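Local coordinates for protein Alp7A (Bacillus subtilis, PDB 5EC0) that probably polymerises as a plasmid-encoded bacterial actin that binds adenine nucleotide and helps to segregate plasmid DNA, at residues Phe69-Leu74 / Tyr98-Ala103; Leu56-Val61 / His155-Leu160. One frame throughout, in Å; residues are numbered along the deposited sequence.

Contact 1: Phe69-Leu74 / Tyr98-Ala103; sequences FLVGEL and YVTFLA
Val-71 and Val-99 meet where helix 95-112 packs against strand 65-71, part of the mixed sheet in the N-terminal half of this actin-like fold. The axes of strand 69-71 and helix 98-103 approach to 9.3 Å and cross at -70°, so the helix runs steeply across the strand, and no hydrogen bond links the two segments. What joins them is an apolar layer supplied by alternate strand residues, Phe-69 and Val-71, on one side and by successive turns of the helix on the other.

Val-99 touches both strand residues: CG1 bridges Val-71 and Phe-69, and CG2 goes to the Phe-69 ring alone. With CG1 anti to the backbone N (chi1 167°), that methyl lies 3.9 Å from Val-71 CG2 and also reaches the root of the aromatic side chain, 3.8 Å from Phe-69 CG. The other methyl, CG2, stands over the middle of the Phe-69 ring, 4.0 Å from its centroid and only 11° off the normal, a clear CH-pi contact on the face. The two side chains cross at about a right angle, while Phe-69 also touches Val-30 and Glu-32 of the adjoining strand 22-33.

One turn further along the helix, Ala-103 meets the fork of Val-71: its CB is 3.9 Å from CG2 and 4.0 Å from CG1 of that valine. The contact is buried, with the bound ADP about 13 Å from the Thr-100 side chain. Thr-100 spends its hydroxyl on the helix itself, where OG1 hydrogen-bonds to Ile-96 O; its methyl CG2 lies 4.2 Å from Val-71 CG1, at the margin of the contact.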
# COMPACT_ATOMS: atom_id res chain seq x y z
N PHE A 69 2.01 19.98 10.25
CA PHE A 69 2.24 18.53 10.28
C PHE A 69 3.63 18.13 9.81
O PHE A 69 4.11 18.61 8.79
CB PHE A 69 1.22 17.78 9.41
CG PHE A 69 -0.22 18.06 9.76
CD1 PHE A 69 -0.89 19.13 9.16
CD2 PHE A 69 -0.89 17.28 10.68
CE1 PHE A 69 -2.21 19.41 9.49
CE2 PHE A 69 -2.21 17.55 11.01
CZ PHE A 69 -2.87 18.62 10.42
N LEU A 70 4.24 17.22 10.56
CA LEU A 70 5.38 16.45 10.09
C LEU A 70 4.85 15.22 9.37
O LEU A 70 3.98 14.52 9.89
CB LEU A 70 6.29 16.04 11.26
CG LEU A 70 6.86 17.17 12.12
CD1 LEU A 70 7.52 16.66 13.42
CD2 LEU A 70 7.86 17.98 11.30
N VAL A 71 5.37 14.95 8.18
CA VAL A 71 4.90 13.86 7.34
C VAL A 71 6.02 12.93 6.91
O VAL A 71 7.09 13.38 6.51
CB VAL A 71 4.23 14.38 6.06
CG1 VAL A 71 3.72 13.22 5.22
CG2 VAL A 71 3.13 15.41 6.38
N GLY A 72 5.77 11.62 6.98
CA GLY A 72 6.74 10.66 6.49
C GLY A 72 7.93 10.52 7.42
O GLY A 72 7.78 10.55 8.65
N GLU A 73 9.11 10.36 6.83
CA GLU A 73 10.33 10.08 7.58
C GLU A 73 10.67 11.18 8.58
O GLU A 73 11.30 10.91 9.60
CB GLU A 73 11.50 9.87 6.61
CG GLU A 73 12.73 9.25 7.25
CD GLU A 73 12.48 7.85 7.80
OE1 GLU A 73 11.86 7.03 7.09
OE2 GLU A 73 12.90 7.57 8.95
N LEU A 74 10.27 12.43 8.29
CA LEU A 74 10.52 13.52 9.23
C LEU A 74 9.68 13.35 10.51
O LEU A 74 10.06 13.85 11.57
CB LEU A 74 10.23 14.88 8.59
CG LEU A 74 10.67 16.10 9.41
CD1 LEU A 74 12.17 16.03 9.73
CD2 LEU A 74 10.33 17.39 8.67
N TYR A 98 -5.41 12.43 4.08
CA TYR A 98 -5.55 13.68 3.36
C TYR A 98 -4.26 14.53 3.45
O TYR A 98 -3.78 15.05 2.43
CB TYR A 98 -6.75 14.45 3.92
CG TYR A 98 -6.91 15.85 3.37
CD1 TYR A 98 -7.34 16.06 2.07
CD2 TYR A 98 -6.66 16.95 4.18
CE1 TYR A 98 -7.49 17.34 1.57
CE2 TYR A 98 -6.82 18.24 3.69
CZ TYR A 98 -7.23 18.42 2.38
OH TYR A 98 -7.38 19.70 1.89
N VAL A 99 -3.70 14.66 4.65
CA VAL A 99 -2.46 15.42 4.83
C VAL A 99 -1.30 14.74 4.10
O VAL A 99 -0.50 15.40 3.43
CB VAL A 99 -2.15 15.60 6.33
CG1 VAL A 99 -0.71 16.10 6.55
CG2 VAL A 99 -3.17 16.56 6.96
N THR A 100 -1.21 13.42 4.19
CA THR A 100 -0.15 12.73 3.46
C THR A 100 -0.25 12.98 1.94
O THR A 100 0.76 13.26 1.29
CB THR A 100 -0.17 11.23 3.75
OG1 THR A 100 -0.26 11.02 5.16
CG2 THR A 100 1.11 10.58 3.24
N PHE A 101 -1.46 12.91 1.40
CA PHE A 101 -1.67 13.17 -0.02
C PHE A 101 -1.16 14.56 -0.44
O PHE A 101 -0.52 14.70 -1.48
CB PHE A 101 -3.17 13.01 -0.36
CG PHE A 101 -3.65 13.89 -1.47
CD1 PHE A 101 -3.40 13.56 -2.80
CD2 PHE A 101 -4.42 15.03 -1.19
CE1 PHE A 101 -3.88 14.37 -3.84
CE2 PHE A 101 -4.91 15.84 -2.23
CZ PHE A 101 -4.63 15.52 -3.54
N LEU A 102 -1.44 15.57 0.38
CA LEU A 102 -1.06 16.95 0.07
C LEU A 102 0.45 17.12 0.03
O LEU A 102 1.00 17.73 -0.89
CB LEU A 102 -1.65 17.92 1.09
CG LEU A 102 -3.16 18.12 1.13
CD1 LEU A 102 -3.53 19.07 2.28
CD2 LEU A 102 -3.68 18.65 -0.21
N ALA A 103 1.11 16.56 1.05
CA ALA A 103 2.57 16.58 1.14
C ALA A 103 3.21 15.79 0.00
O ALA A 103 4.20 16.23 -0.59
CB ALA A 103 3.01 16.03 2.51

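Contact 2: Leu56-Val61 / His155-Leu160; sequences LLVSTV and HQVKVL
Thr-60 turns its OG1 anti to the backbone N (chi1 -169°), which carries the hydroxyl across to the neighbouring strand, where OG1 donates a 2.7 Å hydrogen bond to Gln-156 O, nearly in line with that carbonyl. Ser-59, by contrast, holds OG between its backbone N and carbonyl carbon (chi1 76°), laying the oxygen alongside the extended chain of Lys-158, 3.3 Å from CB. The same OG makes a weak hydrogen bond to Glu-66.

Ser-59 and Lys-158 are a hydrogen-bonded antiparallel pair: Lys-158 N donates to Ser-59 O at 2.9 Å, and Ser-59 N returns a 3.0 Å bond to Lys-158 O. Beyond the non-hydrogen-bonded pair Val-58 and Val-159, Leu-160 N binds Leu-57 O at 2.8 Å. Toward the other end the ladder goes on through side chain and solvent, since Gln-156 O receives both the threonine hydroxyl and a water that in turn accepts from Val-61 N.

Each face of the pair has its own packing. Leu-160 folds back over the face of Ser-59 and Lys-158, with CB 4.0 Å from Leu-57 CG and CD1 3.9 Å from Ser-59 CB. On the reverse face, Val-58 CB rests 3.7 Å from Val-157 CG2, and Val-157 goes on to touch Leu-102 of helix 95-112. With their N-to-C directions 145° apart, the strands are a twisted antiparallel pair inside the mixed sheet of an actin-like domain.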
# COMPACT_ATOMS: atom_id res chain seq x y z
N LEU A 56 9.60 16.65 5.11
CA LEU A 56 8.25 17.14 4.85
C LEU A 56 7.61 17.84 6.04
O LEU A 56 7.11 17.20 6.97
CB LEU A 56 7.34 16.00 4.39
CG LEU A 56 7.66 15.51 2.99
CD1 LEU A 56 6.81 14.33 2.62
CD2 LEU A 56 7.52 16.63 1.97
N LEU A 57 7.61 19.16 5.99
CA LEU A 57 6.96 19.98 6.99
C LEU A 57 5.98 20.89 6.28
O LEU A 57 6.37 21.80 5.54
CB LEU A 57 8.00 20.80 7.77
CG LEU A 57 7.48 21.85 8.76
CD1 LEU A 57 6.65 21.20 9.87
CD2 LEU A 57 8.63 22.67 9.35
N VAL A 58 4.69 20.65 6.48
CA VAL A 58 3.67 21.36 5.73
C VAL A 58 2.62 21.94 6.66
O VAL A 58 2.52 21.55 7.81
CB VAL A 58 2.97 20.44 4.72
CG1 VAL A 58 3.96 19.87 3.71
CG2 VAL A 58 2.22 19.32 5.46
N SER A 59 1.84 22.88 6.14
CA SER A 59 0.66 23.34 6.85
C SER A 59 -0.51 23.32 5.90
O SER A 59 -0.34 23.47 4.69
CB SER A 59 0.86 24.74 7.42
OG SER A 59 0.76 25.71 6.40
N THR A 60 -1.71 23.13 6.43
CA THR A 60 -2.89 23.20 5.62
C THR A 60 -4.04 23.69 6.50
O THR A 60 -3.95 23.61 7.73
CB THR A 60 -3.22 21.84 4.96
OG1 THR A 60 -4.23 22.02 3.97
CG2 THR A 60 -3.70 20.85 5.99
N VAL A 61 -5.08 24.22 5.88
CA VAL A 61 -6.20 24.75 6.64
C VAL A 61 -7.32 23.73 6.76
O VAL A 61 -7.86 23.27 5.77
CB VAL A 61 -6.75 26.04 6.02
CG1 VAL A 61 -8.13 26.36 6.59
CG2 VAL A 61 -5.77 27.19 6.23
N HIS A 155 -7.70 22.22 -3.09
CA HIS A 155 -7.06 22.22 -1.78
C HIS A 155 -5.82 23.09 -1.80
O HIS A 155 -5.22 23.31 -2.85
CB HIS A 155 -6.67 20.81 -1.36
CG HIS A 155 -7.71 19.78 -1.69
ND1 HIS A 155 -8.86 19.63 -0.95
CD2 HIS A 155 -7.77 18.86 -2.68
CE1 HIS A 155 -9.59 18.66 -1.47
NE2 HIS A 155 -8.94 18.17 -2.52
N GLN A 156 -5.41 23.56 -0.63
CA GLN A 156 -4.11 24.21 -0.55
C GLN A 156 -3.22 23.59 0.50
O GLN A 156 -3.70 23.10 1.53
CB GLN A 156 -4.27 25.69 -0.25
CG GLN A 156 -5.05 26.42 -1.29
CD GLN A 156 -5.06 27.89 -1.03
OE1 GLN A 156 -5.74 28.36 -0.12
NE2 GLN A 156 -4.27 28.63 -1.80
N VAL A 157 -1.93 23.61 0.23
CA VAL A 157 -0.96 23.20 1.23
C VAL A 157 0.27 24.10 1.12
O VAL A 157 0.66 24.52 0.02
CB VAL A 157 -0.58 21.71 1.06
CG1 VAL A 157 -0.03 21.44 -0.33
CG2 VAL A 157 0.41 21.27 2.16
N LYS A 158 0.86 24.43 2.27
CA LYS A 158 2.14 25.15 2.33
C LYS A 158 3.28 24.20 2.60
O LYS A 158 3.16 23.34 3.47
CB LYS A 158 2.12 26.24 3.41
CG LYS A 158 1.14 27.38 3.12
CD LYS A 158 1.03 28.35 4.28
CE LYS A 158 0.21 29.57 3.86
NZ LYS A 158 0.13 30.64 4.91
N VAL A 159 4.37 24.33 1.86
CA VAL A 159 5.61 23.66 2.22
C VAL A 159 6.41 24.64 3.06
O VAL A 159 6.65 25.77 2.63
CB VAL A 159 6.43 23.22 0.99
CG1 VAL A 159 7.71 22.55 1.43
CG2 VAL A 159 5.61 22.27 0.12
N LEU A 160 6.80 24.25 4.26
CA LEU A 160 7.48 25.18 5.16
C LEU A 160 8.95 24.88 5.25
O LEU A 160 9.70 25.56 5.94
CB LEU A 160 6.83 25.14 6.54
CG LEU A 160 5.32 25.39 6.51
CD1 LEU A 160 4.70 25.08 7.87
CD2 LEU A 160 5.00 26.82 6.07
O HOH W 1 -4.99 25.24 3.02

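The two contacts lie side by side, their centres 9 Å apart, and share one sheet in the N-terminal half of the chain. Strands 56-62 and 65-71 follow each other in sequence and pair there: Phe-69 N reaches Val-58 O at 2.9 Å, probably a hydrogen bond. Along the chain the order is 56-61, 69-74, 98-103, 155-160, so contact 1 falls between the partners of contact 2. Contact 2 is strand pairing within the sheet, whereas contact 1 covers it with helix 95-112, whose Leu-102 also touches Thr-60. Sheet and helix thus pack as one layer on another, with contact 1 at some distance from the bound ADP and contact 2 away from the nucleotide site.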